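Local coordinates for putative large adhesion protein (Lap) involved in biofilm formation (Marinobacter hydrocarbonoclasticus ATCC 49840, PDB 6M8M) that binds glucose through a calcium-dependent PA14 lectin domain of a large RTX adhesin and is thought to serve attachment to surfaces and biofilm formation, at residues R134-Y139 against G183-L188; T128-V133 against G197-F202; A69-I74 against L104-E109; Q59-I64 against S174-Y179; I78-V83 against K98-S103. All coordinates share one frame; numbering follows the deposited sequence.

Contact 1 (R134-Y139 against G183-L188); sequences RADDGY and GGAAQL. With CA (calcium ion), chain E; BGC (beta-D-glucopyranose), chain B.
The calcium-dependent sugar site of the PA14 domain is built here, where aspartates Asp136 and Asp137, joined by a cis peptide, face loop 183-185 across a calcium ion. Asp136 OD1 binds the metal at 2.3 Å and Asp137 OD2 at 2.4 Å; the carbonyls of Gly183 and Ala185 bind from the other segment, and Asp181 completes the protein ligands. Glucose adds its O1 and O2 to the same ion. The second carboxylate oxygens also meet the sugar: Asp136 OD2 lies 2.6 Å from glucose O2, Asp137 OD1 2.6 Å from its O1, while Ala185 N donates to O2. Gln182 N donates to Asp137 OD2, and Gln155 N to its OD1. Asp136 and Gln187 form an antiparallel hydrogen-bonded pair, Asp136 N to Gln187 O at 2.9 Å, and the return bond from Gln187 N reaches a lone pair of Asp136 O. With CG anti to the backbone N (chi1 169°), the Asp136 carboxylate runs out to the metal. Arg134 and Gln187 cross with guanidinium and amide planes nearly perpendicular, Arg134 NH1 being hydrogen-bonded to Thr159 OG1. Strand 186-194 lies between strands 128-136 and 79-83, while strand 174-181 packs against Ala186 and Leu188.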
# COMPACT_ATOMS: atom_id res chain seq x y z
N ARG A 134 3.71 -5.26 -7.97
CA ARG A 134 4.92 -4.65 -8.51
C ARG A 134 5.21 -3.42 -7.67
O ARG A 134 4.35 -2.53 -7.54
CB ARG A 134 4.75 -4.26 -9.98
CG ARG A 134 6.04 -3.65 -10.55
CD ARG A 134 5.94 -3.50 -12.06
NE ARG A 134 7.16 -2.97 -12.66
CZ ARG A 134 8.23 -3.70 -12.94
NH1 ARG A 134 8.27 -4.99 -12.68
NH2 ARG A 134 9.28 -3.11 -13.50
N ALA A 135 6.39 -3.35 -7.06
CA ALA A 135 6.69 -2.25 -6.16
C ALA A 135 8.17 -1.92 -6.14
O ALA A 135 9.03 -2.77 -6.40
CB ALA A 135 6.23 -2.60 -4.73
N ASP A 136 8.43 -0.66 -5.80
CA ASP A 136 9.74 -0.13 -5.39
C ASP A 136 9.33 0.84 -4.29
O ASP A 136 8.66 1.83 -4.60
CB ASP A 136 10.39 0.59 -6.57
CG ASP A 136 11.61 1.40 -6.18
OD1 ASP A 136 11.78 1.73 -4.99
OD2 ASP A 136 12.38 1.75 -7.11
N ASP A 137 9.61 0.59 -3.01
CA ASP A 137 10.47 -0.45 -2.47
C ASP A 137 9.67 -1.63 -1.96
O ASP A 137 9.24 -2.46 -2.76
CB ASP A 137 11.37 0.17 -1.39
CG ASP A 137 12.48 0.99 -2.00
OD1 ASP A 137 13.47 0.38 -2.46
OD2 ASP A 137 12.32 2.24 -2.10
N GLY A 138 9.50 -1.76 -0.65
CA GLY A 138 8.91 -2.93 -0.05
C GLY A 138 7.46 -2.76 0.36
O GLY A 138 6.89 -1.68 0.31
N TYR A 139 6.89 -3.87 0.81
CA TYR A 139 5.48 -3.89 1.18
C TYR A 139 5.15 -5.18 1.91
O TYR A 139 5.87 -6.18 1.83
CB TYR A 139 4.54 -3.76 -0.04
CG TYR A 139 4.79 -4.87 -1.03
CD1 TYR A 139 5.80 -4.75 -1.95
CD2 TYR A 139 4.08 -6.07 -0.99
CE1 TYR A 139 6.10 -5.77 -2.83
CE2 TYR A 139 4.38 -7.11 -1.87
CZ TYR A 139 5.40 -6.95 -2.79
OH TYR A 139 5.72 -7.98 -3.66
N GLY A 183 13.63 5.97 -1.04
CA GLY A 183 14.20 7.04 -1.84
C GLY A 183 14.35 6.58 -3.28
O GLY A 183 14.29 5.39 -3.60
N GLY A 184 14.56 7.53 -4.16
CA GLY A 184 14.80 7.24 -5.57
C GLY A 184 13.49 7.15 -6.35
O GLY A 184 12.70 8.09 -6.34
N ALA A 185 13.28 6.04 -7.02
CA ALA A 185 12.02 5.79 -7.71
C ALA A 185 11.03 5.16 -6.73
O ALA A 185 11.40 4.59 -5.71
CB ALA A 185 12.24 4.88 -8.92
N ALA A 186 9.74 5.26 -7.07
CA ALA A 186 8.70 4.71 -6.21
C ALA A 186 7.55 4.26 -7.08
O ALA A 186 7.07 5.03 -7.93
CB ALA A 186 8.21 5.77 -5.21
N GLN A 187 7.07 3.04 -6.84
CA GLN A 187 5.96 2.48 -7.60
C GLN A 187 5.23 1.49 -6.72
O GLN A 187 5.86 0.77 -5.93
CB GLN A 187 6.47 1.77 -8.86
CG GLN A 187 5.34 1.18 -9.71
CD GLN A 187 5.82 0.66 -11.04
OE1 GLN A 187 7.02 0.48 -11.26
NE2 GLN A 187 4.88 0.41 -11.94
N LEU A 188 3.91 1.43 -6.86
CA LEU A 188 3.11 0.40 -6.19
C LEU A 188 1.93 0.06 -7.08
O LEU A 188 1.02 0.88 -7.27
CB LEU A 188 2.61 0.86 -4.82
CG LEU A 188 1.72 -0.13 -4.08
CD1 LEU A 188 2.47 -1.41 -3.74
CD2 LEU A 188 1.16 0.51 -2.82
CA CA E . 12.71 3.64 -4.05
C2 BGC B . 15.40 2.80 -5.95
C3 BGC B . 15.96 2.25 -7.22
C4 BGC B . 17.24 1.50 -6.95
C5 BGC B . 17.01 0.42 -5.91
C6 BGC B . 18.24 -0.36 -5.54
C1 BGC B . 15.20 1.68 -4.94
O1 BGC B . 14.74 2.18 -3.76
O2 BGC B . 14.12 3.42 -6.12
O3 BGC B . 16.20 3.32 -8.16
O4 BGC B . 17.67 0.84 -8.15
O5 BGC B . 16.49 1.02 -4.68
O6 BGC B . 19.26 0.48 -5.07

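Contact 2 (T128-V133 against G197-F202); sequences TYQFRV and GAYEIF
Tyr199 lays its ring against the side chain of Arg132, one face taking CB, CD and the guanidinium. The two planes are 22° apart, close to parallel, and Tyr199 CD2 sits over the centre of the guanidinium, 3.6 Å from Arg132 CZ. A bend at chi3 (70°) of Arg132 turns the group flat onto the ring, and a salt bridge from its NE to Glu191 fixes it there. At the ring's edge, near its plane, comes the backbone O of Gln130, whose extended side chain is itself held by Arg193 and Gly162. On the other side of the strand, Phe131 and Phe202 make a T-shaped stack: the edge of Phe131 points at the face of Phe202, centroids 5.1 Å apart, with Phe131 CE1 over the ring centre. Strand 186-194 runs between the two segments, paired with both 128-136 and 200-201; Tyr199 packs across it through Glu191 and Arg193, while Phe131 reaches Ile190, Leu192 and strand 139-143.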
# COMPACT_ATOMS: atom_id res chain seq x y z
N THR A 128 -10.89 -18.48 -2.88
CA THR A 128 -9.44 -18.55 -2.81
C THR A 128 -8.90 -17.52 -3.79
O THR A 128 -9.29 -17.51 -4.96
CB THR A 128 -8.94 -19.95 -3.17
OG1 THR A 128 -9.59 -20.89 -2.30
CG2 THR A 128 -7.44 -20.03 -3.06
N TYR A 129 -8.06 -16.62 -3.29
CA TYR A 129 -7.62 -15.44 -4.01
C TYR A 129 -6.11 -15.31 -3.91
O TYR A 129 -5.45 -16.03 -3.16
CB TYR A 129 -8.32 -14.19 -3.46
CG TYR A 129 -9.84 -14.27 -3.54
CD1 TYR A 129 -10.50 -13.90 -4.69
CD2 TYR A 129 -10.59 -14.75 -2.47
CE1 TYR A 129 -11.88 -13.99 -4.78
CE2 TYR A 129 -11.97 -14.84 -2.56
CZ TYR A 129 -12.61 -14.47 -3.72
OH TYR A 129 -14.00 -14.54 -3.83
N GLN A 130 -5.55 -14.36 -4.65
CA GLN A 130 -4.11 -14.21 -4.72
C GLN A 130 -3.77 -12.82 -5.24
O GLN A 130 -4.33 -12.38 -6.24
CB GLN A 130 -3.53 -15.27 -5.65
CG GLN A 130 -2.03 -15.27 -5.78
CD GLN A 130 -1.57 -16.38 -6.71
OE1 GLN A 130 -2.19 -16.62 -7.74
NE2 GLN A 130 -0.50 -17.06 -6.35
N PHE A 131 -2.83 -12.16 -4.56
CA PHE A 131 -2.30 -10.88 -5.01
C PHE A 131 -1.02 -11.07 -5.82
O PHE A 131 -0.25 -12.01 -5.60
CB PHE A 131 -1.97 -10.00 -3.80
CG PHE A 131 -3.15 -9.46 -3.06
CD1 PHE A 131 -3.81 -8.34 -3.52
CD2 PHE A 131 -3.57 -10.04 -1.88
CE1 PHE A 131 -4.89 -7.82 -2.81
CE2 PHE A 131 -4.65 -9.53 -1.17
CZ PHE A 131 -5.30 -8.42 -1.63
N ARG A 132 -0.78 -10.12 -6.71
CA ARG A 132 0.50 -9.94 -7.39
C ARG A 132 0.83 -8.46 -7.28
O ARG A 132 -0.03 -7.61 -7.51
CB ARG A 132 0.46 -10.41 -8.84
CG ARG A 132 1.81 -10.28 -9.52
CD ARG A 132 1.81 -10.98 -10.86
NE ARG A 132 0.99 -10.28 -11.81
CZ ARG A 132 0.83 -10.63 -13.08
NH1 ARG A 132 1.46 -11.71 -13.55
NH2 ARG A 132 0.06 -9.92 -13.88
N VAL A 133 2.08 -8.15 -6.92
CA VAL A 133 2.47 -6.79 -6.58
C VAL A 133 3.73 -6.42 -7.33
O VAL A 133 4.70 -7.17 -7.31
CB VAL A 133 2.71 -6.63 -5.06
CG1 VAL A 133 3.10 -5.19 -4.73
CG2 VAL A 133 1.49 -7.07 -4.26
N GLY A 197 -8.53 -17.60 -12.18
CA GLY A 197 -8.97 -16.45 -12.92
C GLY A 197 -7.85 -15.49 -13.28
O GLY A 197 -6.67 -15.78 -13.06
N ALA A 198 -8.24 -14.36 -13.84
CA ALA A 198 -7.30 -13.36 -14.32
C ALA A 198 -7.10 -12.25 -13.30
O ALA A 198 -8.02 -11.89 -12.56
CB ALA A 198 -7.81 -12.75 -15.63
N TYR A 199 -5.90 -11.68 -13.31
CA TYR A 199 -5.60 -10.55 -12.45
C TYR A 199 -6.35 -9.30 -12.87
O TYR A 199 -6.51 -9.01 -14.06
CB TYR A 199 -4.11 -10.25 -12.48
CG TYR A 199 -3.27 -11.21 -11.67
CD1 TYR A 199 -3.39 -11.27 -10.28
CD2 TYR A 199 -2.35 -12.05 -12.27
CE1 TYR A 199 -2.62 -12.13 -9.53
CE2 TYR A 199 -1.57 -12.92 -11.54
CZ TYR A 199 -1.71 -12.95 -10.16
OH TYR A 199 -0.95 -13.81 -9.41
N GLU A 200 -6.79 -8.52 -11.87
CA GLU A 200 -7.41 -7.22 -12.02
C GLU A 200 -6.68 -6.25 -11.10
O GLU A 200 -6.24 -6.64 -10.01
CB GLU A 200 -8.90 -7.29 -11.59
CG GLU A 200 -9.74 -8.26 -12.41
CD GLU A 200 -11.10 -8.58 -11.79
OE1 GLU A 200 -11.85 -9.39 -12.39
OE2 GLU A 200 -11.45 -8.05 -10.71
N ILE A 201 -6.58 -4.98 -11.50
CA ILE A 201 -6.02 -3.98 -10.59
C ILE A 201 -6.89 -3.90 -9.34
O ILE A 201 -8.11 -3.73 -9.42
CB ILE A 201 -5.90 -2.61 -11.27
CG1 ILE A 201 -4.95 -2.66 -12.47
CG2 ILE A 201 -5.43 -1.55 -10.26
CD1 ILE A 201 -3.50 -2.89 -12.11
N PHE A 202 -6.25 -3.99 -8.18
CA PHE A 202 -6.96 -3.98 -6.91
C PHE A 202 -7.44 -2.59 -6.57
O PHE A 202 -6.76 -1.59 -6.80
CB PHE A 202 -5.98 -4.47 -5.84
CG PHE A 202 -6.54 -4.60 -4.46
CD1 PHE A 202 -7.59 -5.45 -4.20
CD2 PHE A 202 -5.96 -3.93 -3.40
CE1 PHE A 202 -8.08 -5.60 -2.92
CE2 PHE A 202 -6.43 -4.07 -2.13
CZ PHE A 202 -7.48 -4.91 -1.88

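Contact 3 (A69-I74 against L104-E109); sequences ADATFI and LSTDPE. With CA (calcium ion), chain C.
The backbones of strand 71-75 and loop 104-109 meet through a single main-chain bond, Ser105 N to Thr72 O at 2.9 Å, supported by a CA-H...O contact from Leu104 CA to the same oxygen. This calcium-binding loop of the PA14 domain runs between helix 92-96 and strand 113-122, and the strand edge it covers carries a classic beta bulge, Asp70 and Ala71 both facing Tyr42. The Ser105 side chain adds a second bond: OG, placed between the backbone N and carbonyl carbon (chi1 57°), accepts an almost straight bond from Thr72 N at 3.0 Å. One serine grips both backbone polar atoms of Thr72. Leu104 CD2 touches the CB atoms of Ala71 and Phe73, and Pro108 CB lies 3.9 Å from Asp70 CB. Asp70 OD1 and Glu109 OE1 stand 3.4 Å apart, like charges that probably disfavour each other; a sodium ion about 4 Å from the Glu109 side chain may offset this. Asp70 OD2 takes a bond from Ala44 N. At Asp107 and Pro108 the loop turns to the calcium, which Asn110 and four waters also bind. Asp107 OD1 and Pro108 O each coordinate it at 2.4 Å, and one water donates to Asp107 OD2.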
# COMPACT_ATOMS: atom_id res chain seq x y z
N ALA A 69 -0.91 9.88 10.61
CA ALA A 69 -0.63 10.11 9.21
C ALA A 69 -0.52 11.59 8.91
O ALA A 69 -1.26 12.41 9.47
CB ALA A 69 -1.78 9.51 8.39
N ASP A 70 0.39 11.93 8.01
CA ASP A 70 0.51 13.30 7.54
C ASP A 70 -0.55 13.69 6.52
O ASP A 70 -0.82 14.88 6.35
CB ASP A 70 1.90 13.49 6.96
CG ASP A 70 2.98 13.32 8.01
OD1 ASP A 70 3.09 14.21 8.90
OD2 ASP A 70 3.69 12.29 8.01
N ALA A 71 -1.15 12.72 5.85
CA ALA A 71 -2.30 12.98 4.98
C ALA A 71 -3.06 11.67 4.87
O ALA A 71 -2.50 10.59 5.05
CB ALA A 71 -1.88 13.46 3.60
N THR A 72 -4.35 11.78 4.57
CA THR A 72 -5.18 10.64 4.25
C THR A 72 -5.69 10.78 2.83
O THR A 72 -5.66 11.87 2.24
CB THR A 72 -6.35 10.51 5.22
OG1 THR A 72 -7.20 11.65 5.13
CG2 THR A 72 -5.87 10.35 6.64
N PHE A 73 -6.16 9.68 2.27
CA PHE A 73 -6.70 9.65 0.92
C PHE A 73 -7.58 8.42 0.80
O PHE A 73 -7.74 7.66 1.76
CB PHE A 73 -5.60 9.72 -0.15
CG PHE A 73 -4.69 8.51 -0.20
CD1 PHE A 73 -3.60 8.38 0.66
CD2 PHE A 73 -4.89 7.51 -1.14
CE1 PHE A 73 -2.75 7.29 0.58
CE2 PHE A 73 -4.06 6.42 -1.22
CZ PHE A 73 -2.99 6.30 -0.35
N ILE A 74 -8.15 8.22 -0.39
CA ILE A 74 -8.92 7.02 -0.68
C ILE A 74 -8.26 6.35 -1.87
O ILE A 74 -8.06 6.97 -2.91
CB ILE A 74 -10.39 7.33 -0.97
CG1 ILE A 74 -11.05 7.92 0.28
CG2 ILE A 74 -11.11 6.06 -1.42
CD1 ILE A 74 -12.44 8.49 0.06
N LEU A 104 -6.50 13.45 -1.49
CA LEU A 104 -5.57 13.76 -0.41
C LEU A 104 -6.11 14.87 0.48
O LEU A 104 -6.55 15.92 -0.01
CB LEU A 104 -4.24 14.21 -0.99
CG LEU A 104 -3.29 13.10 -1.41
CD1 LEU A 104 -2.22 13.66 -2.33
CD2 LEU A 104 -2.67 12.42 -0.17
N SER A 105 -6.00 14.68 1.79
CA SER A 105 -6.55 15.65 2.74
C SER A 105 -5.73 16.92 2.82
O SER A 105 -6.27 17.97 3.23
CB SER A 105 -6.62 15.02 4.13
OG SER A 105 -5.33 14.57 4.53
N THR A 106 -4.47 16.87 2.41
CA THR A 106 -3.57 18.01 2.47
C THR A 106 -2.36 17.62 1.62
O THR A 106 -2.21 16.45 1.23
CB THR A 106 -3.16 18.32 3.91
OG1 THR A 106 -2.49 19.58 3.95
CG2 THR A 106 -2.26 17.25 4.48
N ASP A 107 -1.49 18.58 1.37
CA ASP A 107 -0.18 18.30 0.79
C ASP A 107 0.76 18.00 1.96
O ASP A 107 1.11 18.93 2.71
CB ASP A 107 0.32 19.48 -0.01
CG ASP A 107 1.68 19.24 -0.64
OD1 ASP A 107 2.26 18.15 -0.43
OD2 ASP A 107 2.18 20.13 -1.37
N PRO A 108 1.13 16.75 2.19
CA PRO A 108 1.98 16.45 3.35
C PRO A 108 3.37 17.03 3.18
O PRO A 108 3.83 17.29 2.07
CB PRO A 108 2.01 14.92 3.37
CG PRO A 108 1.84 14.54 1.93
CD PRO A 108 0.93 15.58 1.32
N GLU A 109 4.06 17.21 4.29
CA GLU A 109 5.42 17.71 4.25
C GLU A 109 6.29 16.78 3.41
O GLU A 109 6.03 15.58 3.31
CB GLU A 109 5.98 17.82 5.67
CG GLU A 109 6.19 16.49 6.34
CD GLU A 109 6.33 16.61 7.85
OE1 GLU A 109 5.30 16.81 8.54
OE2 GLU A 109 7.46 16.50 8.36
CA CA C . 4.58 17.63 -0.14
O HOH W 1 4.65 19.17 -2.07
O HOH W 2 5.04 15.32 0.50
O HOH W 3 4.19 16.25 -2.06
O HOH W 4 4.92 19.75 0.92

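Contact 4 (Q59-I64 against S174-Y179); sequences QVKAFI and SVEIVY
Charge comes first: Lys61 NZ of the helix and Glu176 OE2 of the strand form a salt bridge 3.1 Å long. The two side chains approach from opposite directions. Lys61 leaves the helix with CG anti to its carbonyl carbon (chi1 -74°), stays extended to CE, and bends at the last torsion, chi4 -74°, bringing the ammonium beside the glutamate. Glu176 reaches out with an extended chain to meet it. A weak, long ion pair links the same ammonium to Glu142 on the adjoining strand 139-143. Val178 CG1 lies beside this ammonium too.

Water supplies a second tie. A single molecule accepts from Lys61 NZ at 3.0 Å and donates to the backbone O of Glu176 at 3.1 Å, so the lysine holds both the side chain and, through the water, the main chain of one residue.

This is helix 57-66 packed across a face of the antiparallel sheet that holds strands 113-122, 139-143 and 174-181 in the PA14 sandwich, helix and strand segments crossing at 106° with a closest approach of the segment axes of 9.3 Å.

The remaining contacts are apolar and gather on Val178. Its CG1 meets Ile64 CD1 at 3.6 Å, the two side chains passing obliquely. Val60 CG1 comes up to Val178 CB at 4.4 Å. Val60 and Ile64, one helical turn apart, also both touch Ile115 on strand 113-122, which neighbours 174-181 in the sheet.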
# COMPACT_ATOMS: atom_id res chain seq x y z
N GLN A 59 10.12 -2.29 10.89
CA GLN A 59 10.51 -0.90 11.12
C GLN A 59 9.43 0.06 10.64
O GLN A 59 9.09 1.04 11.32
CB GLN A 59 11.82 -0.67 10.36
CG GLN A 59 12.32 0.74 10.33
CD GLN A 59 13.41 0.93 9.30
OE1 GLN A 59 13.55 0.14 8.36
NE2 GLN A 59 14.20 1.97 9.46
N VAL A 60 8.88 -0.20 9.45
CA VAL A 60 7.82 0.64 8.90
C VAL A 60 6.58 0.58 9.77
O VAL A 60 5.96 1.61 10.08
CB VAL A 60 7.56 0.22 7.44
CG1 VAL A 60 6.25 0.77 6.91
CG2 VAL A 60 8.73 0.66 6.56
N LYS A 61 6.18 -0.62 10.18
CA LYS A 61 5.02 -0.76 11.05
C LYS A 61 5.21 -0.04 12.37
O LYS A 61 4.26 0.51 12.92
CB LYS A 61 4.70 -2.23 11.30
CG LYS A 61 4.08 -2.90 10.10
CD LYS A 61 3.58 -4.29 10.43
CE LYS A 61 2.86 -4.93 9.24
NZ LYS A 61 1.50 -4.35 8.99
N ALA A 62 6.43 -0.06 12.91
CA ALA A 62 6.67 0.63 14.17
C ALA A 62 6.51 2.13 14.01
O ALA A 62 5.99 2.81 14.91
CB ALA A 62 8.07 0.30 14.70
N PHE A 63 6.98 2.68 12.89
CA PHE A 63 6.80 4.11 12.67
C PHE A 63 5.32 4.45 12.52
O PHE A 63 4.82 5.42 13.13
CB PHE A 63 7.58 4.58 11.44
CG PHE A 63 7.64 6.07 11.33
CD1 PHE A 63 8.54 6.79 12.09
CD2 PHE A 63 6.79 6.76 10.48
CE1 PHE A 63 8.59 8.17 12.01
CE2 PHE A 63 6.86 8.14 10.38
CZ PHE A 63 7.75 8.84 11.16
N ILE A 64 4.59 3.66 11.73
CA ILE A 64 3.16 3.89 11.57
C ILE A 64 2.47 3.89 12.93
O ILE A 64 1.64 4.76 13.22
CB ILE A 64 2.55 2.82 10.65
CG1 ILE A 64 3.02 2.99 9.21
CG2 ILE A 64 1.03 2.85 10.75
CD1 ILE A 64 2.69 1.79 8.34
N SER A 174 -10.64 -8.39 6.72
CA SER A 174 -9.80 -7.22 6.74
C SER A 174 -8.62 -7.39 5.80
O SER A 174 -8.09 -8.49 5.62
CB SER A 174 -9.27 -6.99 8.15
OG SER A 174 -8.39 -8.05 8.52
N VAL A 175 -8.22 -6.30 5.18
CA VAL A 175 -6.99 -6.22 4.40
C VAL A 175 -6.20 -5.01 4.87
O VAL A 175 -6.77 -3.94 5.09
CB VAL A 175 -7.27 -6.21 2.88
CG1 VAL A 175 -8.15 -5.02 2.46
CG2 VAL A 175 -5.96 -6.23 2.10
N GLU A 176 -4.91 -5.22 5.09
CA GLU A 176 -4.00 -4.16 5.52
C GLU A 176 -2.75 -4.25 4.68
O GLU A 176 -2.12 -5.31 4.60
CB GLU A 176 -3.64 -4.28 7.00
CG GLU A 176 -2.61 -3.24 7.43
CD GLU A 176 -2.42 -3.16 8.93
OE1 GLU A 176 -3.42 -3.29 9.67
OE2 GLU A 176 -1.27 -2.94 9.37
N ILE A 177 -2.40 -3.14 4.04
CA ILE A 177 -1.23 -3.04 3.18
C ILE A 177 -0.34 -1.96 3.74
O ILE A 177 -0.81 -0.85 4.02
CB ILE A 177 -1.64 -2.67 1.75
CG1 ILE A 177 -2.56 -3.74 1.17
CG2 ILE A 177 -0.42 -2.44 0.86
CD1 ILE A 177 -3.45 -3.25 0.08
N VAL A 178 0.95 -2.27 3.90
CA VAL A 178 1.94 -1.23 4.16
C VAL A 178 2.96 -1.28 3.03
O VAL A 178 3.26 -2.36 2.49
CB VAL A 178 2.61 -1.34 5.54
CG1 VAL A 178 1.56 -1.24 6.65
CG2 VAL A 178 3.43 -2.59 5.66
N TYR A 179 3.49 -0.12 2.67
CA TYR A 179 4.37 0.06 1.53
C TYR A 179 5.32 1.19 1.88
O TYR A 179 4.92 2.13 2.59
CB TYR A 179 3.56 0.39 0.23
CG TYR A 179 4.38 1.14 -0.78
CD1 TYR A 179 5.22 0.48 -1.65
CD2 TYR A 179 4.38 2.52 -0.79
CE1 TYR A 179 6.03 1.18 -2.54
CE2 TYR A 179 5.18 3.23 -1.65
CZ TYR A 179 6.01 2.56 -2.51
OH TYR A 179 6.82 3.30 -3.32
O HOH W 5 0.48 -5.24 6.28

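Contact 5 (I78-V83 against K98-S103); sequences IDYGSV and KDDAGS
Lys98 begins the clasp between the turn after helix 92-96 and strand 79-83 at the edge of the smaller sheet, its backbone turned to positive phi. The side chain passes alongside Asp79 and Tyr80, with CE 3.2 Å from Asp79 O, then bends at chi4 (-65°) to place NZ on Gly81 O at 2.9 Å. The ammonium sits well above the carbonyl plane, 50° out of it, and so does not use a lone pair. Asp79 keeps its carboxylate for a salt bridge with Arg189.

From Asp99 the chain winds into a 3-10 segment, and Asp100 makes the second tie of the clasp. Its OD2 accepts a 2.7 Å hydrogen bond from Tyr80 OH on the anti lone pair, lying at the edge of the ring and near its plane, with ring and carboxylate planes 75° apart. The backbone N atoms of Arg76 and Asn77 donate to this same oxygen, so three donors converge on one buried carboxylate atom, which would probably stabilise its negative charge.

Ser103 closes the turn by sending both its N and its OG to Asp100 O, the OG bond 2.8 Å long and in the carbonyl plane; OG also takes a bond from Ile74 N. The Tyr80 ring lies among Phe73 of strand 71-75, Phe96 of helix 92-96 and Leu97, while strand 79-83 itself pairs with strand 186-194.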
# COMPACT_ATOMS: atom_id res chain seq x y z
N ILE A 78 -5.23 0.83 -7.15
CA ILE A 78 -3.88 0.80 -6.56
C ILE A 78 -2.90 0.51 -7.69
O ILE A 78 -2.40 -0.60 -7.89
CB ILE A 78 -3.75 -0.19 -5.40
CG1 ILE A 78 -4.88 -0.03 -4.39
CG2 ILE A 78 -2.41 0.01 -4.72
CD1 ILE A 78 -5.09 1.38 -3.89
N ASP A 79 -2.62 1.55 -8.45
CA ASP A 79 -1.68 1.53 -9.58
C ASP A 79 -1.02 2.90 -9.55
O ASP A 79 -1.53 3.86 -10.14
CB ASP A 79 -2.42 1.25 -10.88
CG ASP A 79 -1.49 0.98 -12.04
OD1 ASP A 79 -0.26 1.03 -11.89
OD2 ASP A 79 -2.02 0.69 -13.14
N TYR A 80 0.09 2.98 -8.84
CA TYR A 80 0.70 4.25 -8.46
C TYR A 80 2.14 4.30 -8.93
O TYR A 80 2.86 3.29 -8.90
CB TYR A 80 0.64 4.41 -6.94
CG TYR A 80 -0.75 4.45 -6.33
CD1 TYR A 80 -1.80 5.08 -6.97
CD2 TYR A 80 -0.98 3.89 -5.09
CE1 TYR A 80 -3.05 5.14 -6.38
CE2 TYR A 80 -2.22 3.95 -4.50
CZ TYR A 80 -3.26 4.58 -5.15
OH TYR A 80 -4.49 4.64 -4.53
N GLY A 81 2.58 5.47 -9.34
CA GLY A 81 3.92 5.59 -9.87
C GLY A 81 4.02 4.96 -11.25
O GLY A 81 3.02 4.61 -11.86
N SER A 82 5.24 4.82 -11.75
CA SER A 82 6.48 5.17 -11.07
C SER A 82 6.73 6.66 -11.07
O SER A 82 6.42 7.35 -12.05
CB SER A 82 7.65 4.49 -11.79
OG SER A 82 8.86 4.66 -11.08
N VAL A 83 7.28 7.17 -9.98
CA VAL A 83 7.82 8.52 -9.92
C VAL A 83 9.30 8.41 -9.57
O VAL A 83 9.73 7.40 -9.00
CB VAL A 83 7.10 9.44 -8.92
CG1 VAL A 83 5.63 9.60 -9.33
CG2 VAL A 83 7.23 8.91 -7.49
N LYS A 98 -1.81 9.37 -8.93
CA LYS A 98 -2.60 9.44 -10.17
C LYS A 98 -3.97 10.03 -9.83
O LYS A 98 -4.05 11.05 -9.14
CB LYS A 98 -2.61 8.09 -10.88
CG LYS A 98 -1.23 7.55 -11.22
CD LYS A 98 -1.34 6.38 -12.19
CE LYS A 98 -0.02 5.60 -12.33
NZ LYS A 98 1.06 6.40 -12.94
N ASP A 99 -5.06 9.42 -10.27
CA ASP A 99 -6.37 10.01 -10.03
C ASP A 99 -6.76 10.01 -8.56
O ASP A 99 -7.66 10.76 -8.17
CB ASP A 99 -7.44 9.32 -10.86
CG ASP A 99 -8.71 10.17 -10.97
OD1 ASP A 99 -8.59 11.38 -11.29
OD2 ASP A 99 -9.81 9.63 -10.74
N ASP A 100 -6.13 9.18 -7.73
CA ASP A 100 -6.46 9.18 -6.31
C ASP A 100 -5.87 10.37 -5.58
O ASP A 100 -6.23 10.61 -4.42
CB ASP A 100 -6.07 7.85 -5.66
CG ASP A 100 -6.95 6.70 -6.11
OD1 ASP A 100 -8.08 6.97 -6.56
OD2 ASP A 100 -6.52 5.54 -5.98
N ALA A 101 -4.99 11.15 -6.21
CA ALA A 101 -4.44 12.32 -5.55
C ALA A 101 -5.52 13.34 -5.20
O ALA A 101 -5.34 14.11 -4.25
CB ALA A 101 -3.38 12.98 -6.44
N GLY A 102 -6.61 13.37 -5.97
CA GLY A 102 -7.68 14.31 -5.69
C GLY A 102 -8.36 14.08 -4.37
O GLY A 102 -9.15 14.94 -3.95
N SER A 103 -8.09 12.97 -3.69
CA SER A 103 -8.66 12.69 -2.39
C SER A 103 -7.71 12.97 -1.23
O SER A 103 -8.10 12.76 -0.08
CB SER A 103 -9.11 11.23 -2.32
OG SER A 103 -8.02 10.32 -2.34

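Contact 1 holds the glucose and its calcium, and contact 2 continues from it down strand 128-136, their centres about 19 Å apart, with Val133 CG1 of the second packing 3.9 Å from Leu188 CD1 of the first. Strand 79-83 of contact 5 pairs with strand 186-194 on the side away from strand 128-136: Leu188 O and Tyr80 N are 2.8 Å apart, a probable hydrogen bond. Behind the site, Tyr179 OH of contact 4 lies 2.7 Å from Asp136 O, connecting the other sheet to a residue that binds calcium. Contact 3 has its own calcium and does not touch contact 1, their centres about 19 Å apart; it joins contact 5 through Ser103 and Ile74.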